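Local coordinates for protein fatty acid amide hydrolase (Candida albicans, PDB 6KVR) that probably hydrolyses fatty acid amides and other monocarboxylic acid amides to the free carboxylate and ammonium, as a member of the amidase signature family, at residues 355-358 and 359-362; 508-511 and 512-516. One frame throughout, in Å; residues are numbered along the deposited sequence.

Contact 1. Residues 355-358 and 359-362; sequences VSPP and IRRA
The guanidinium of Arg360 meets the ring of Pro357 obliquely, its NH2 4.3 Å from Pro357 CG. At the edge of the same flat group, in its plane, a water accepts from Arg360 NE at 3.1 Å and donates to Pro357 O, so that the side chain is tied back to the first turn of its own helix. The Arg360 chain leaves with CG anti to the backbone N (chi1 -180°) and bends at chi3, which brings the guanidinium back alongside Pro357. Arg361 bends likewise, and the two arginines find their acidic partners in Asp514 and Asp508 respectively. This is the opening turn of helix 357-372, the crossover helix of the beta-alpha-beta unit between strands 343-346 and 376-379. Ser356 stands at the N-cap, but its OG bonds to Asn470 instead of capping. Three backbone bonds start the helix: Arg360 N to Ser356 O (3.1 Å, N-H...O 172°), Arg361 N to Pro357 O (2.9 Å) and Ala362 N to Pro358 O (3.0 Å). On the buried flank Val355 CB lies 4.0 Å from Ile359 CB, and both side chains pack on Pro466 of strand 462-466.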
loop_
_atom_site.group_PDB
_atom_site.type_symbol
_atom_site.label_atom_id
_atom_site.label_comp_id
_atom_site.label_asym_id
_atom_site.label_seq_id
_atom_site.Cartn_x
_atom_site.Cartn_y
_atom_site.Cartn_z
ATOM N N VAL A 355 23.489 21.551 9.685
ATOM C CA VAL A 355 23.851 21.712 8.284
ATOM C C VAL A 355 25.025 22.679 8.194
ATOM O O VAL A 355 25.282 23.465 9.110
ATOM C CB VAL A 355 22.663 22.186 7.402
ATOM C CG1 VAL A 355 21.502 21.209 7.490
ATOM C CG2 VAL A 355 22.201 23.598 7.782
ATOM N N SER A 356 25.755 22.593 7.078
ATOM C CA SER A 356 26.946 23.389 6.839
ATOM C C SER A 356 26.571 24.763 6.284
ATOM O O SER A 356 25.435 24.979 5.857
ATOM C CB SER A 356 27.871 22.637 5.886
ATOM O OG SER A 356 27.437 22.796 4.547
ATOM N N PRO A 357 27.515 25.709 6.269
ATOM C CA PRO A 357 27.185 27.110 5.940
ATOM C C PRO A 357 26.477 27.289 4.605
ATOM O O PRO A 357 25.517 28.071 4.541
ATOM C CB PRO A 357 28.555 27.800 5.950
ATOM C CG PRO A 357 29.273 27.072 7.058
ATOM C CD PRO A 357 28.848 25.617 6.906
ATOM N N PRO A 358 26.901 26.634 3.509
ATOM C CA PRO A 358 26.168 26.864 2.246
ATOM C C PRO A 358 24.705 26.458 2.315
ATOM O O PRO A 358 23.855 27.170 1.765
ATOM C CB PRO A 358 26.949 26.038 1.217
ATOM C CG PRO A 358 27.696 25.042 2.008
ATOM C CD PRO A 358 28.044 25.725 3.301
ATOM N N ILE A 359 24.382 25.355 2.998
ATOM C CA ILE A 359 22.983 24.935 3.118
ATOM C C ILE A 359 22.202 25.916 3.984
ATOM O O ILE A 359 21.064 26.287 3.660
ATOM C CB ILE A 359 22.875 23.501 3.683
ATOM C CG1 ILE A 359 23.802 22.524 2.940
ATOM C CG2 ILE A 359 21.445 23.013 3.583
ATOM C CD1 ILE A 359 23.523 22.417 1.449
ATOM N N ARG A 360 22.785 26.332 5.107
ATOM C CA ARG A 360 22.120 27.309 5.953
ATOM C C ARG A 360 21.824 28.586 5.174
ATOM O O ARG A 360 20.700 29.105 5.216
ATOM C CB ARG A 360 22.970 27.607 7.184
ATOM C CG ARG A 360 22.333 28.636 8.139
ATOM C CD ARG A 360 23.153 28.796 9.412
ATOM N NE ARG A 360 24.529 29.158 9.101
ATOM C CZ ARG A 360 25.526 29.084 9.967
ATOM N NH1 ARG A 360 25.329 28.666 11.205
ATOM N NH2 ARG A 360 26.750 29.450 9.583
ATOM N N ARG A 361 22.812 29.088 4.425
ATOM C CA ARG A 361 22.625 30.338 3.694
ATOM C C ARG A 361 21.543 30.194 2.630
ATOM O O ARG A 361 20.627 31.022 2.546
ATOM C CB ARG A 361 23.942 30.794 3.061
ATOM C CG ARG A 361 23.809 32.050 2.204
ATOM C CD ARG A 361 25.151 32.646 1.773
ATOM N NE ARG A 361 25.945 31.722 0.979
ATOM C CZ ARG A 361 25.860 31.591 -0.338
ATOM N NH1 ARG A 361 25.030 32.329 -1.054
ATOM N NH2 ARG A 361 26.622 30.685 -0.951
ATOM N N ALA A 362 21.622 29.134 1.815
ATOM C CA ALA A 362 20.647 28.965 0.740
ATOM C C ALA A 362 19.231 28.774 1.288
ATOM O O ALA A 362 18.268 29.340 0.754
ATOM C CB ALA A 362 21.051 27.794 -0.151
HETATM O O HOH W 1 25.318 30.626 6.525
#

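Contact 2. Residues 508-511 and 512-516; sequences DKWT and EEDTK
Thr511 and Asp514 grip each other reciprocally, each through its side chain and its backbone N-H. The amide of Thr511 donates to Asp514 OD2 at 2.9 Å along a nearly straight line (N-H...O 175°), meeting the oxygen on its anti side and 31° out of the carboxylate plane. In return Asp514 N donates to Thr511 OG1 at 3.0 Å; the first torsion of Thr511 sets this hydroxyl between its own backbone N and carbonyl carbon, facing the first turn of the helix. The methyl CG2 of Thr511 also touches Asp514 OD2, at 3.3 Å. Trp510 brings the edge of its ring to the carboxylate, with CE3 3.6 Å from Asp514 OD2 and the two planes 83° apart, almost perpendicular. Further along, Thr515 OG1 and Thr515 N both reach Glu512 O from the same face of its plane, the hydroxyl at 2.6 Å, while the bond from Thr515 N to Thr511 O is weak. In the outer shell, Arg360 probably steadies the Asp514 carboxylate, and Tyr531 packs edge-to-face with Trp510. The reciprocal pair is a capping box, with Thr511 as N-cap of the short surface helix 512-515.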
loop_
_atom_site.group_PDB
_atom_site.type_symbol
_atom_site.label_atom_id
_atom_site.label_comp_id
_atom_site.label_asym_id
_atom_site.label_seq_id
_atom_site.Cartn_x
_atom_site.Cartn_y
_atom_site.Cartn_z
ATOM N N ASP A 508 30.965 31.070 2.596
ATOM C CA ASP A 508 30.354 29.917 3.264
ATOM C C ASP A 508 31.367 29.259 4.207
ATOM O O ASP A 508 31.868 28.164 3.967
ATOM C CB ASP A 508 29.821 28.927 2.230
ATOM C CG ASP A 508 28.610 29.468 1.463
ATOM O OD1 ASP A 508 27.747 30.097 2.109
ATOM O OD2 ASP A 508 28.512 29.269 0.225
ATOM N N LYS A 509 31.655 29.940 5.315
ATOM C CA LYS A 509 32.557 29.389 6.318
ATOM C C LYS A 509 31.905 29.461 7.686
ATOM O O LYS A 509 30.929 30.186 7.899
ATOM C CB LYS A 509 33.926 30.100 6.343
ATOM C CG LYS A 509 33.894 31.609 6.326
ATOM C CD LYS A 509 35.175 32.168 5.720
ATOM C CE LYS A 509 35.516 33.548 6.284
ATOM N NZ LYS A 509 34.320 34.421 6.528
ATOM N N TRP A 510 32.432 28.654 8.604
ATOM C CA TRP A 510 31.888 28.615 9.951
ATOM C C TRP A 510 32.095 29.971 10.615
ATOM O O TRP A 510 33.109 30.632 10.395
ATOM C CB TRP A 510 32.572 27.514 10.771
ATOM C CG TRP A 510 32.342 26.074 10.310
ATOM C CD1 TRP A 510 33.282 25.220 9.800
ATOM C CD2 TRP A 510 31.109 25.322 10.361
ATOM N NE1 TRP A 510 32.712 23.988 9.530
ATOM C CE2 TRP A 510 31.379 24.033 9.849
ATOM C CE3 TRP A 510 29.802 25.616 10.781
ATOM C CZ2 TRP A 510 30.396 23.039 9.756
ATOM C CZ3 TRP A 510 28.817 24.616 10.681
ATOM C CH2 TRP A 510 29.125 23.352 10.175
ATOM N N THR A 511 31.131 30.393 11.419
ATOM C CA THR A 511 31.314 31.586 12.228
ATOM C C THR A 511 31.965 31.245 13.565
ATOM O O THR A 511 32.166 30.076 13.911
ATOM C CB THR A 511 29.983 32.276 12.480
ATOM O OG1 THR A 511 29.357 31.665 13.616
ATOM C CG2 THR A 511 29.086 32.175 11.257
ATOM N N GLU A 512 32.284 32.298 14.331
ATOM C CA GLU A 512 32.882 32.101 15.647
ATOM C C GLU A 512 31.869 31.528 16.625
ATOM O O GLU A 512 32.219 30.718 17.490
ATOM C CB GLU A 512 33.457 33.419 16.174
ATOM C CG GLU A 512 34.415 33.279 17.366
ATOM C CD GLU A 512 35.802 32.767 16.983
ATOM O OE1 GLU A 512 35.913 31.827 16.163
ATOM O OE2 GLU A 512 36.794 33.321 17.500
ATOM N N GLU A 513 30.605 31.924 16.492
ATOM C CA GLU A 513 29.550 31.260 17.244
ATOM C C GLU A 513 29.437 29.788 16.852
ATOM O O GLU A 513 29.165 28.936 17.702
ATOM C CB GLU A 513 28.220 31.978 17.025
ATOM C CG GLU A 513 27.092 31.515 17.955
ATOM C CD GLU A 513 27.422 31.708 19.440
ATOM O OE1 GLU A 513 28.115 32.701 19.782
ATOM O OE2 GLU A 513 26.969 30.877 20.266
ATOM N N ASP A 514 29.645 29.465 15.572
ATOM C CA ASP A 514 29.596 28.064 15.162
ATOM C C ASP A 514 30.675 27.238 15.855
ATOM O O ASP A 514 30.456 26.053 16.126
ATOM C CB ASP A 514 29.740 27.931 13.639
ATOM C CG ASP A 514 28.514 28.440 12.871
ATOM O OD1 ASP A 514 27.381 28.358 13.389
ATOM O OD2 ASP A 514 28.686 28.938 11.736
ATOM N N THR A 515 31.842 27.832 16.151
ATOM C CA THR A 515 32.961 27.022 16.640
ATOM C C THR A 515 32.757 26.554 18.071
ATOM O O THR A 515 33.448 25.629 18.508
ATOM C CB THR A 515 34.310 27.779 16.530
ATOM O OG1 THR A 515 34.218 29.052 17.178
ATOM C CG2 THR A 515 34.705 28.009 15.084
ATOM N N LYS A 516 31.816 27.142 18.800
ATOM C CA LYS A 516 31.489 26.683 20.143
ATOM C C LYS A 516 30.259 25.780 20.162
ATOM O O LYS A 516 29.655 25.580 21.220
ATOM C CB LYS A 516 31.295 27.873 21.076
ATOM C CG LYS A 516 30.555 28.980 20.397
ATOM C CD LYS A 516 31.130 30.358 20.686
ATOM C CE LYS A 516 30.509 30.981 21.937
ATOM N NZ LYS A 516 31.030 32.356 22.170
#

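Overall arrangement
Both contacts are local and start helices, but contact 1 is buried while contact 2 lies at the surface, their centres about 12 Å apart. Residues 355-362 begin a long helix of the beta-alpha-beta unit with regular backbone bonds and apolar packing against the sheet. Residues 508-516 begin a single weakly bonded turn whose start is capped by side chains. Two salt bridges join them: Arg361 NH2 lies 2.6 Å from Asp508 OD2, and Arg360 NH2 lies 2.9 Å from Asp514 OD2. Pro357 CG also packs on the backbone of Lys509, 3.6 Å from its carbonyl carbon C. The loop 508-511 is thereby fastened across the first turn of helix 357-372, away from the predicted catalytic residues.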